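Local coordinates for protein 2-C-methyl-D-erythritol 2,4-cyclodiphosphate synthase (Thermus thermophilus, PDB 1IV2) that catalyses the conversion of 4-diphosphocytidyl-2-C-methyl-D-erythritol 2-phosphate to 2-C-methyl-D-erythritol 2,4-cyclodiphosphate with release of CMP, a step of isoprenoid precursor synthesis, at residues I3-D8 / R145-L150; P26-A31 / L100-L105; L96-D101 / L129-S134. The protein carries 3 engineered substitutions. All coordinates share one frame; numbering follows the deposited sequence.

Interaction 1 (I3-D8 / R145-L150); sequences IGYGED and RAVVLL. With MG (magnesium ion), chain G; CDP (cytidine-5'-diphosphate), chain I.
Glu-7 and Arg-145 face each other as a non-hydrogen-bonded pair of an antiparallel strand pairing, inside the mixed sheet whose face bearing Ile-3, Tyr-5 and Glu-7 packs against the other subunits of the IspF trimer. The strand axes approach to 4.7 Å with their directions 163° apart. Gly-4 and Gly-6 supply the hydrogen-bonded pairs: each gives its N-H to, and takes one from, Val-148 and Ala-146 respectively. From CB of Arg-145, 3.9 Å from Tyr-5 OH, the chain runs extended to NE. CG lies against Glu-7 CG, and Arg-145 CD passes 3.4 Å from Tyr-5 OH. Tyr-5 runs alongside, not stacked, its ring 16° from the guanidinium plane and its OH at that group's edge. NE makes a weak bond of 3.1 Å to Glu-7 OE1, also at the edge; the carboxylate is turned 67° from that plane. The stronger partners lie across the interface: Glu-7 OE1 pairs with Arg-145 NH1 of the second subunit, and Arg-145 NH1 with Glu-7 of the third. Neighbouring arginines are therefore interleaved with carboxylates, which probably offsets their charge. Past Glu-7 the strand delivers Asp-8, whose OD1 and OD2 grip the magnesium ion at 2.3 Å and 2.1 Å.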
loop_
_atom_site.group_PDB
_atom_site.type_symbol
_atom_site.label_atom_id
_atom_site.label_comp_id
_atom_site.label_asym_id
_atom_site.label_seq_id
_atom_site.Cartn_x
_atom_site.Cartn_y
_atom_site.Cartn_z
ATOM N N ILE A 3 -12.866 -5.728 -2.173
ATOM C CA ILE A 3 -11.439 -5.462 -2.267
ATOM C C ILE A 3 -10.799 -5.883 -0.952
ATOM O O ILE A 3 -11.445 -5.829 0.095
ATOM C CB ILE A 3 -11.152 -3.979 -2.543
ATOM C CG1 ILE A 3 -9.687 -3.663 -2.862
ATOM C CG2 ILE A 3 -11.570 -3.057 -1.408
ATOM C CD1 ILE A 3 -9.548 -2.194 -3.249
ATOM N N GLY A 4 -9.530 -6.268 -1.044
ATOM C CA GLY A 4 -8.794 -6.501 0.193
ATOM C C GLY A 4 -7.354 -6.052 -0.001
ATOM O O GLY A 4 -6.837 -6.139 -1.120
ATOM N N TYR A 5 -6.750 -5.595 1.091
ATOM C CA TYR A 5 -5.366 -5.124 1.060
ATOM C C TYR A 5 -4.569 -5.842 2.134
ATOM O O TYR A 5 -5.055 -5.938 3.269
ATOM C CB TYR A 5 -5.385 -3.605 1.269
ATOM C CG TYR A 5 -4.009 -3.000 1.319
ATOM C CD1 TYR A 5 -3.252 -2.952 0.135
ATOM C CD2 TYR A 5 -3.478 -2.488 2.495
ATOM C CE1 TYR A 5 -1.982 -2.387 0.180
ATOM C CE2 TYR A 5 -2.213 -1.928 2.554
ATOM C CZ TYR A 5 -1.490 -1.897 1.382
ATOM O OH TYR A 5 -0.225 -1.355 1.361
ATOM N N GLY A 6 -3.384 -6.344 1.814
ATOM C CA GLY A 6 -2.577 -7.065 2.801
ATOM C C GLY A 6 -1.093 -6.759 2.615
ATOM O O GLY A 6 -0.674 -6.408 1.508
ATOM N N GLU A 7 -0.347 -6.907 3.708
ATOM C CA GLU A 7 1.086 -6.678 3.725
ATOM C C GLU A 7 1.808 -7.821 4.449
ATOM O O GLU A 7 1.183 -8.543 5.200
ATOM C CB GLU A 7 1.479 -5.411 4.492
ATOM C CG GLU A 7 0.848 -4.135 3.958
ATOM C CD GLU A 7 1.494 -2.920 4.612
ATOM O OE1 GLU A 7 2.702 -2.963 4.890
ATOM O OE2 GLU A 7 0.730 -1.954 4.790
ATOM N N ASP A 8 3.103 -7.939 4.250
ATOM C CA ASP A 8 3.931 -8.872 4.998
ATOM C C ASP A 8 5.386 -8.467 4.799
ATOM O O ASP A 8 5.739 -7.889 3.775
ATOM C CB ASP A 8 3.764 -10.325 4.535
ATOM C CG ASP A 8 4.275 -11.326 5.569
ATOM O OD1 ASP A 8 4.198 -11.038 6.775
ATOM O OD2 ASP A 8 5.006 -12.265 5.178
ATOM N N ARG A 145 3.239 -6.161 -0.586
ATOM C CA ARG A 145 1.988 -5.435 -0.347
ATOM C C ARG A 145 1.055 -5.820 -1.479
ATOM O O ARG A 145 1.481 -5.843 -2.643
ATOM C CB ARG A 145 2.242 -3.930 -0.230
ATOM C CG ARG A 145 3.165 -3.583 0.945
ATOM C CD ARG A 145 3.122 -2.098 1.261
ATOM N NE ARG A 145 4.051 -1.848 2.373
ATOM C CZ ARG A 145 5.350 -1.649 2.232
ATOM N NH1 ARG A 145 5.947 -1.644 1.048
ATOM N NH2 ARG A 145 6.062 -1.441 3.338
ATOM N N ALA A 146 -0.185 -6.173 -1.169
ATOM C CA ALA A 146 -1.041 -6.748 -2.186
ATOM C C ALA A 146 -2.452 -6.197 -2.100
ATOM O O ALA A 146 -2.911 -5.962 -0.984
ATOM C CB ALA A 146 -1.145 -8.273 -1.997
ATOM N N VAL A 147 -3.086 -6.057 -3.255
ATOM C CA VAL A 147 -4.519 -5.737 -3.330
ATOM C C VAL A 147 -5.219 -6.872 -4.076
ATOM O O VAL A 147 -4.654 -7.377 -5.050
ATOM C CB VAL A 147 -4.777 -4.416 -4.066
ATOM C CG1 VAL A 147 -6.267 -4.098 -4.079
ATOM C CG2 VAL A 147 -3.953 -3.301 -3.424
ATOM N N VAL A 148 -6.392 -7.267 -3.622
ATOM C CA VAL A 148 -7.182 -8.227 -4.363
ATOM C C VAL A 148 -8.550 -7.583 -4.628
ATOM O O VAL A 148 -8.997 -6.728 -3.854
ATOM C CB VAL A 148 -7.371 -9.597 -3.670
ATOM C CG1 VAL A 148 -6.040 -10.342 -3.625
ATOM C CG2 VAL A 148 -7.975 -9.470 -2.275
ATOM N N LEU A 149 -9.105 -8.080 -5.723
ATOM C CA LEU A 149 -10.411 -7.714 -6.263
ATOM C C LEU A 149 -11.263 -8.968 -6.438
ATOM O O LEU A 149 -10.758 -9.943 -7.024
ATOM C CB LEU A 149 -10.221 -7.000 -7.598
ATOM C CG LEU A 149 -11.478 -6.326 -8.153
ATOM C CD1 LEU A 149 -12.043 -5.310 -7.177
ATOM C CD2 LEU A 149 -11.156 -5.672 -9.492
ATOM N N LEU A 150 -12.494 -8.948 -5.956
ATOM C CA LEU A 150 -13.342 -10.144 -6.061
ATOM C C LEU A 150 -14.764 -9.760 -6.480
ATOM O O LEU A 150 -15.236 -8.725 -6.029
ATOM C CB LEU A 150 -13.416 -10.881 -4.732
ATOM C CG LEU A 150 -12.068 -11.236 -4.104
ATOM C CD1 LEU A 150 -11.742 -10.185 -3.051
ATOM C CD2 LEU A 150 -12.077 -12.642 -3.542
HETATM MG MG MG G . 4.835 -13.270 6.964
HETATM O O3B CDP I . 5.648 -13.703 10.638
HETATM P PB CDP I . 4.218 -13.362 10.314
HETATM O O1B CDP I . 4.277 -13.167 8.834
HETATM O O2B CDP I . 3.385 -14.586 10.745
HETATM O O3A CDP I . 3.570 -12.159 10.965
HETATM P PA CDP I . 4.125 -11.285 12.188
HETATM O O1A CDP I . 4.374 -9.772 11.810
HETATM O O2A CDP I . 5.033 -11.885 13.125
HETATM O "O5'" CDP I . 2.672 -11.275 12.926
HETATM C "C5'" CDP I . 2.087 -12.486 13.316
HETATM C "C4'" CDP I . 0.773 -12.120 13.838
HETATM O "O4'" CDP I . 0.584 -11.269 14.986
HETATM C "C3'" CDP I . -0.248 -11.594 12.787
HETATM O "O3'" CDP I . -0.548 -12.402 11.626
HETATM C "C2'" CDP I . -1.221 -10.747 13.563
HETATM O "O2'" CDP I . -2.104 -11.771 13.940
HETATM C "C1'" CDP I . -0.754 -10.796 14.977
HETATM N N1 CDP I . -0.270 -9.388 15.417
HETATM C C2 CDP I . -0.951 -8.704 16.484
HETATM O O2 CDP I . -1.948 -9.228 17.037
HETATM N N3 CDP I . -0.565 -7.482 16.907
HETATM C C4 CDP I . 0.572 -6.826 16.329
HETATM N N4 CDP I . 0.983 -5.610 16.764
HETATM C C5 CDP I . 1.316 -7.452 15.271
HETATM C C6 CDP I . 0.870 -8.696 14.864
#

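Interaction 2 (P26-A31 / L100-L105); sequences PSPVGA and LDRPKL. With CDP (cytidine-5'-diphosphate), chain M.
The loop that reads the cytosine base in the CDP site, 100-105, rests its outer side on the turn leading into strand 29-32. At the centre the pyrrolidine ring of Pro-103 meets Ser-27: OG comes to 3.4 Å from Pro-103 CD, with Ser-27 CB beside CG and CD of the same ring. Ser-27 OG is set anti to its own nitrogen (chi1 169°), which also brings it to Val-29 O, a bond within the segment whose 2.5 Å length is doubtfully short. Farther out, Val-29 CG1 sits over one face of the Arg-102 guanidinium, 3.5 Å from NH2 and offset toward the rim, the two side chains crossing at about a right angle. Pro-28 CG approaches NH1 of the same group obliquely at 4.0 Å. The polar end of Arg-102 is held elsewhere, NH2 forming a salt bridge with Glu-14 of strand 3-14, while Val-29 and Pro-28 touch the guanidinium through carbon atoms alone. This loop, between strand 91-99 and helix 109-120, is part of the substrate-binding segment of IspF enzymes. The peptide before Pro-103 is cis, and backbone groups on both sides of it face the nucleotide: CDP N4 donates to Leu-100 O and to Pro-103 O, each at 3.0 Å. Leu-105 N adds a third bond, donating to CDP N3 at 2.8 Å, with an N-H...N angle of 168°.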
loop_
_atom_site.group_PDB
_atom_site.type_symbol
_atom_site.label_atom_id
_atom_site.label_comp_id
_atom_site.label_asym_id
_atom_site.label_seq_id
_atom_site.Cartn_x
_atom_site.Cartn_y
_atom_site.Cartn_z
ATOM N N PRO A 26 16.528 -19.526 -5.882
ATOM C CA PRO A 26 17.957 -19.592 -5.540
ATOM C C PRO A 26 18.414 -18.178 -5.196
ATOM O O PRO A 26 18.106 -17.267 -5.959
ATOM C CB PRO A 26 18.664 -20.071 -6.798
ATOM C CG PRO A 26 17.652 -19.954 -7.886
ATOM C CD PRO A 26 16.298 -20.039 -7.240
ATOM N N SER A 27 19.085 -18.087 -4.059
ATOM C CA SER A 27 19.378 -16.796 -3.462
ATOM C C SER A 27 20.492 -16.927 -2.445
ATOM O O SER A 27 20.602 -17.968 -1.794
ATOM C CB SER A 27 18.075 -16.301 -2.809
ATOM O OG SER A 27 18.345 -15.175 -1.989
ATOM N N PRO A 28 21.314 -15.902 -2.273
ATOM C CA PRO A 28 22.256 -15.866 -1.154
ATOM C C PRO A 28 21.570 -15.682 0.198
ATOM O O PRO A 28 22.205 -15.979 1.207
ATOM C CB PRO A 28 23.066 -14.602 -1.454
ATOM C CG PRO A 28 22.117 -13.733 -2.235
ATOM C CD PRO A 28 21.413 -14.710 -3.141
ATOM N N VAL A 29 20.324 -15.213 0.250
ATOM C CA VAL A 29 19.614 -14.890 1.470
ATOM C C VAL A 29 18.199 -15.457 1.423
ATOM O O VAL A 29 17.653 -15.666 0.349
ATOM C CB VAL A 29 19.489 -13.368 1.687
ATOM C CG1 VAL A 29 20.855 -12.721 1.868
ATOM C CG2 VAL A 29 18.751 -12.734 0.515
ATOM N N GLY A 30 17.617 -15.685 2.581
ATOM C CA GLY A 30 16.262 -16.175 2.678
ATOM C C GLY A 30 15.641 -15.795 4.004
ATOM O O GLY A 30 16.277 -15.278 4.918
ATOM N N ALA A 31 14.346 -16.042 4.163
ATOM C CA ALA A 31 13.676 -15.536 5.352
ATOM C C ALA A 31 14.154 -16.268 6.607
ATOM O O ALA A 31 14.377 -17.477 6.643
ATOM C CB ALA A 31 12.151 -15.597 5.273
ATOM N N LEU A 100 12.667 -6.045 -2.404
ATOM C CA LEU A 100 13.858 -6.689 -1.852
ATOM C C LEU A 100 15.051 -6.300 -2.729
ATOM O O LEU A 100 14.936 -6.116 -3.948
ATOM C CB LEU A 100 13.662 -8.200 -1.740
ATOM C CG LEU A 100 13.773 -9.047 -3.002
ATOM C CD1 LEU A 100 13.754 -10.547 -2.720
ATOM C CD2 LEU A 100 12.641 -8.700 -3.955
ATOM N N ASP A 101 16.215 -6.147 -2.101
ATOM C CA ASP A 101 17.376 -5.697 -2.858
ATOM C C ASP A 101 17.937 -6.831 -3.709
ATOM O O ASP A 101 18.324 -6.600 -4.851
ATOM C CB ASP A 101 18.485 -5.177 -1.961
ATOM C CG ASP A 101 18.122 -4.023 -1.052
ATOM O OD1 ASP A 101 17.001 -3.499 -1.113
ATOM O OD2 ASP A 101 18.986 -3.618 -0.229
ATOM N N ARG A 102 17.972 -8.026 -3.136
ATOM C CA ARG A 102 18.541 -9.167 -3.846
ATOM C C ARG A 102 17.808 -10.416 -3.367
ATOM O O ARG A 102 17.311 -10.362 -2.235
ATOM C CB ARG A 102 20.042 -9.287 -3.598
ATOM C CG ARG A 102 20.381 -9.600 -2.151
ATOM C CD ARG A 102 21.794 -9.148 -1.787
ATOM N NE ARG A 102 21.995 -9.251 -0.339
ATOM C CZ ARG A 102 22.962 -9.930 0.262
ATOM N NH1 ARG A 102 23.877 -10.599 -0.431
ATOM N NH2 ARG A 102 23.012 -9.929 1.584
ATOM N N PRO A 103 17.709 -11.453 -4.169
ATOM C CA PRO A 103 18.267 -11.507 -5.515
ATOM C C PRO A 103 17.342 -10.794 -6.490
ATOM O O PRO A 103 16.220 -10.428 -6.146
ATOM C CB PRO A 103 18.259 -13.006 -5.827
ATOM C CG PRO A 103 17.020 -13.482 -5.113
ATOM C CD PRO A 103 16.973 -12.704 -3.829
ATOM N N LYS A 104 17.825 -10.643 -7.712
ATOM C CA LYS A 104 16.980 -10.157 -8.786
ATOM C C LYS A 104 15.844 -11.137 -9.051
ATOM O O LYS A 104 16.111 -12.320 -9.252
ATOM C CB LYS A 104 17.776 -9.998 -10.078
ATOM C CG LYS A 104 19.086 -9.242 -9.887
ATOM C CD LYS A 104 18.956 -7.778 -10.278
ATOM C CE LYS A 104 19.617 -6.918 -9.205
ATOM N NZ LYS A 104 19.398 -7.513 -7.849
ATOM N N LEU A 105 14.606 -10.659 -9.103
ATOM C CA LEU A 105 13.545 -11.611 -9.430
ATOM C C LEU A 105 13.223 -11.627 -10.908
ATOM O O LEU A 105 12.527 -12.535 -11.359
ATOM C CB LEU A 105 12.323 -11.267 -8.564
ATOM C CG LEU A 105 12.528 -11.417 -7.053
ATOM C CD1 LEU A 105 11.189 -11.166 -6.372
ATOM C CD2 LEU A 105 13.077 -12.786 -6.644
HETATM O O3B CDP M . 15.092 2.903 -9.603
HETATM P PB CDP M . 13.964 2.089 -10.123
HETATM O O1B CDP M . 12.794 2.984 -9.821
HETATM O O2B CDP M . 14.158 1.949 -11.646
HETATM O O3A CDP M . 13.647 0.674 -9.672
HETATM P PA CDP M . 14.545 -0.274 -8.773
HETATM O O1A CDP M . 14.023 -0.541 -7.313
HETATM O O2A CDP M . 15.953 0.007 -8.870
HETATM O "O5'" CDP M . 14.250 -1.630 -9.591
HETATM C "C5'" CDP M . 14.612 -1.705 -10.942
HETATM C "C4'" CDP M . 14.028 -2.923 -11.465
HETATM O "O4'" CDP M . 14.568 -4.190 -11.035
HETATM C "C3'" CDP M . 12.488 -3.088 -11.325
HETATM O "O3'" CDP M . 11.584 -2.239 -12.073
HETATM C "C2'" CDP M . 12.295 -4.592 -11.323
HETATM O "O2'" CDP M . 12.349 -4.746 -12.720
HETATM C "C1'" CDP M . 13.645 -5.210 -11.318
HETATM N N1 CDP M . 13.891 -5.864 -9.925
HETATM C C2 CDP M . 14.185 -7.280 -9.885
HETATM O O2 CDP M . 14.225 -7.949 -10.935
HETATM N N3 CDP M . 14.412 -7.922 -8.720
HETATM C C4 CDP M . 14.392 -7.232 -7.466
HETATM N N4 CDP M . 14.639 -7.917 -6.342
HETATM C C5 CDP M . 14.113 -5.819 -7.409
HETATM C C6 CDP M . 13.881 -5.216 -8.641
#

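Interaction 3 (L96-D101 / L129-S134); sequences LVLTLD and LTFKTS. With CDP (cytidine-5'-diphosphate), chain M.
Leu-129 CD1 fits against two leucines of the neighbouring strand, 3.9 Å from Leu-96 CG and 4.1 Å from Leu-98 CG, while Leu-98 CD1 meets the edge of the Phe-131 ring. Leu-112 of helix 109-120 packs on Leu-129 and Phe-131. On the other sheet face, Val-97 CG2 lies 3.4 Å from Thr-130 OG1, and Val-97 CG1 touches Lys-132 CG. The strands run parallel, 25° apart, joined by four backbone bonds from Thr-130 N to Leu-96 O through Leu-100 N to Lys-132 O. Lys-132 folds back through two successive turns (chi2 -53°, chi3 -49°), which carries NZ to CDP O3A at 3.1 Å; Thr-133 N donates to CDP O1A at 2.7 Å. Beyond the strand ends, Asp-101 OD1 takes a 3.1 Å bond from Ser-134 N, nearly along the C-O axis, and a contact from Ser-134 OG whose 2.5 Å is doubtfully short. With an alanine here, Ser-134 N and OG would probably be left without this shared acceptor and the loop carrying Thr-133 less firmly placed beside the phosphate. The two strands belong to a beta-alpha-beta unit of the IspF fold, its loops at their C-terminal ends holding the nucleotide.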
loop_
_atom_site.group_PDB
_atom_site.type_symbol
_atom_site.label_atom_id
_atom_site.label_comp_id
_atom_site.label_asym_id
_atom_site.label_seq_id
_atom_site.Cartn_x
_atom_site.Cartn_y
_atom_site.Cartn_z
ATOM N N LEU A 96 0.321 -7.145 -6.824
ATOM C CA LEU A 96 1.139 -6.992 -5.633
ATOM C C LEU A 96 2.548 -6.562 -6.014
ATOM O O LEU A 96 2.949 -6.718 -7.162
ATOM C CB LEU A 96 1.143 -8.296 -4.835
ATOM C CG LEU A 96 1.932 -9.417 -5.507
ATOM C CD1 LEU A 96 2.346 -10.426 -4.438
ATOM C CD2 LEU A 96 1.113 -10.039 -6.618
ATOM N N VAL A 97 3.269 -6.045 -5.034
ATOM C CA VAL A 97 4.622 -5.521 -5.233
ATOM C C VAL A 97 5.564 -6.232 -4.278
ATOM O O VAL A 97 5.244 -6.256 -3.077
ATOM C CB VAL A 97 4.630 -4.011 -4.935
ATOM C CG1 VAL A 97 6.038 -3.468 -5.085
ATOM C CG2 VAL A 97 3.677 -3.239 -5.857
ATOM N N LEU A 98 6.666 -6.796 -4.721
ATOM C CA LEU A 98 7.661 -7.335 -3.807
ATOM C C LEU A 98 8.886 -6.413 -3.816
ATOM O O LEU A 98 9.352 -6.124 -4.928
ATOM C CB LEU A 98 8.204 -8.706 -4.189
ATOM C CG LEU A 98 7.140 -9.754 -4.502
ATOM C CD1 LEU A 98 7.809 -11.031 -4.977
ATOM C CD2 LEU A 98 6.286 -9.971 -3.269
ATOM N N THR A 99 9.297 -6.058 -2.614
ATOM C CA THR A 99 10.424 -5.164 -2.395
ATOM C C THR A 99 11.551 -5.920 -1.706
ATOM O O THR A 99 11.430 -6.407 -0.577
ATOM C CB THR A 99 10.012 -3.929 -1.558
ATOM O OG1 THR A 99 8.930 -3.257 -2.196
ATOM C CG2 THR A 99 11.164 -2.929 -1.467
ATOM N N LEU A 100 12.667 -6.045 -2.404
ATOM C CA LEU A 100 13.858 -6.689 -1.852
ATOM C C LEU A 100 15.051 -6.300 -2.729
ATOM O O LEU A 100 14.936 -6.116 -3.948
ATOM C CB LEU A 100 13.662 -8.200 -1.740
ATOM C CG LEU A 100 13.773 -9.047 -3.002
ATOM C CD1 LEU A 100 13.754 -10.547 -2.720
ATOM C CD2 LEU A 100 12.641 -8.700 -3.955
ATOM N N ASP A 101 16.215 -6.147 -2.101
ATOM C CA ASP A 101 17.376 -5.697 -2.858
ATOM C C ASP A 101 17.937 -6.831 -3.709
ATOM O O ASP A 101 18.324 -6.600 -4.851
ATOM C CB ASP A 101 18.485 -5.177 -1.961
ATOM C CG ASP A 101 18.122 -4.023 -1.052
ATOM O OD1 ASP A 101 17.001 -3.499 -1.113
ATOM O OD2 ASP A 101 18.986 -3.618 -0.229
ATOM N N LEU A 129 2.199 -8.584 -10.993
ATOM C CA LEU A 129 3.357 -8.747 -10.116
ATOM C C LEU A 129 4.461 -7.779 -10.514
ATOM O O LEU A 129 4.876 -7.859 -11.666
ATOM C CB LEU A 129 3.872 -10.188 -10.214
ATOM C CG LEU A 129 5.112 -10.500 -9.366
ATOM C CD1 LEU A 129 4.899 -10.231 -7.895
ATOM C CD2 LEU A 129 5.476 -11.966 -9.609
ATOM N N THR A 130 4.896 -6.914 -9.595
ATOM C CA THR A 130 6.022 -6.046 -9.890
ATOM C C THR A 130 7.077 -6.151 -8.789
ATOM O O THR A 130 6.733 -6.549 -7.677
ATOM C CB THR A 130 5.610 -4.570 -10.048
ATOM O OG1 THR A 130 5.049 -4.066 -8.839
ATOM C CG2 THR A 130 4.542 -4.433 -11.132
ATOM N N PHE A 131 8.319 -5.794 -9.156
ATOM C CA PHE A 131 9.439 -5.936 -8.231
ATOM C C PHE A 131 10.142 -4.591 -7.978
ATOM O O PHE A 131 10.348 -3.877 -8.952
ATOM C CB PHE A 131 10.496 -6.907 -8.770
ATOM C CG PHE A 131 9.976 -8.223 -9.302
ATOM C CD1 PHE A 131 9.108 -9.000 -8.547
ATOM C CD2 PHE A 131 10.365 -8.655 -10.559
ATOM C CE1 PHE A 131 8.646 -10.217 -9.027
ATOM C CE2 PHE A 131 9.914 -9.872 -11.047
ATOM C CZ PHE A 131 9.035 -10.648 -10.289
ATOM N N LYS A 132 10.518 -4.303 -6.743
ATOM C CA LYS A 132 11.291 -3.084 -6.477
ATOM C C LYS A 132 12.508 -3.455 -5.634
ATOM O O LYS A 132 12.390 -4.423 -4.874
ATOM C CB LYS A 132 10.551 -2.027 -5.665
ATOM C CG LYS A 132 9.230 -1.517 -6.179
ATOM C CD LYS A 132 9.350 -1.038 -7.626
ATOM C CE LYS A 132 10.554 -0.098 -7.751
ATOM N NZ LYS A 132 10.592 0.524 -9.099
ATOM N N THR A 133 13.579 -2.673 -5.738
ATOM C CA THR A 133 14.572 -2.758 -4.662
ATOM C C THR A 133 14.129 -1.805 -3.552
ATOM O O THR A 133 13.195 -1.031 -3.790
ATOM C CB THR A 133 16.010 -2.386 -5.083
ATOM O OG1 THR A 133 16.083 -0.971 -5.184
ATOM C CG2 THR A 133 16.387 -2.917 -6.454
ATOM N N SER A 134 14.781 -1.830 -2.388
ATOM C CA SER A 134 14.432 -0.917 -1.309
ATOM C C SER A 134 15.199 0.405 -1.405
ATOM O O SER A 134 14.971 1.337 -0.625
ATOM C CB SER A 134 14.686 -1.551 0.057
ATOM O OG SER A 134 16.083 -1.692 0.292
HETATM O O3B CDP M . 15.092 2.903 -9.603
HETATM P PB CDP M . 13.964 2.089 -10.123
HETATM O O1B CDP M . 12.794 2.984 -9.821
HETATM O O2B CDP M . 14.158 1.949 -11.646
HETATM O O3A CDP M . 13.647 0.674 -9.672
HETATM P PA CDP M . 14.545 -0.274 -8.773
HETATM O O1A CDP M . 14.023 -0.541 -7.313
HETATM O O2A CDP M . 15.953 0.007 -8.870
HETATM O "O5'" CDP M . 14.250 -1.630 -9.591
HETATM C "C5'" CDP M . 14.612 -1.705 -10.942
HETATM C "C4'" CDP M . 14.028 -2.923 -11.465
HETATM O "O4'" CDP M . 14.568 -4.190 -11.035
HETATM C "C3'" CDP M . 12.488 -3.088 -11.325
HETATM O "O3'" CDP M . 11.584 -2.239 -12.073
HETATM C "C2'" CDP M . 12.295 -4.592 -11.323
HETATM O "O2'" CDP M . 12.349 -4.746 -12.720
HETATM C "C1'" CDP M . 13.645 -5.210 -11.318
HETATM N N1 CDP M . 13.891 -5.864 -9.925
HETATM C C2 CDP M . 14.185 -7.280 -9.885
HETATM O O2 CDP M . 14.225 -7.949 -10.935
HETATM N N3 CDP M . 14.412 -7.922 -8.720
HETATM C C4 CDP M . 14.392 -7.232 -7.466
HETATM N N4 CDP M . 14.639 -7.917 -6.342
HETATM C C5 CDP M . 14.113 -5.819 -7.409
HETATM C C6 CDP M . 13.881 -5.216 -8.641
HETATM O O HOH W 1 2.167 -4.726 -8.774
#

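Overall arrangement
Interactions 1 and 3 are buried strand pairings in one five-stranded mixed sheet, the first antiparallel and the second parallel, and they meet where strands 141-150 and 91-99 adjoin: Arg-145 O lies 3.0 Å from Val-97 N, a probable hydrogen bond. Interaction 2 is a surface contact of side chains, with its centre about 23 Å from that of interaction 1 and about 11 Å from that of interaction 3. It shares Leu-100 and Asp-101 with interaction 3, and Leu-105 CD1 packs on Leu-98 and Phe-131. Those two contacts serve the same CDP, one at the base, the other mainly at the phosphates. Interaction 1 contributes magnesium binding at another CDP, and ion pairs at the trimer interface.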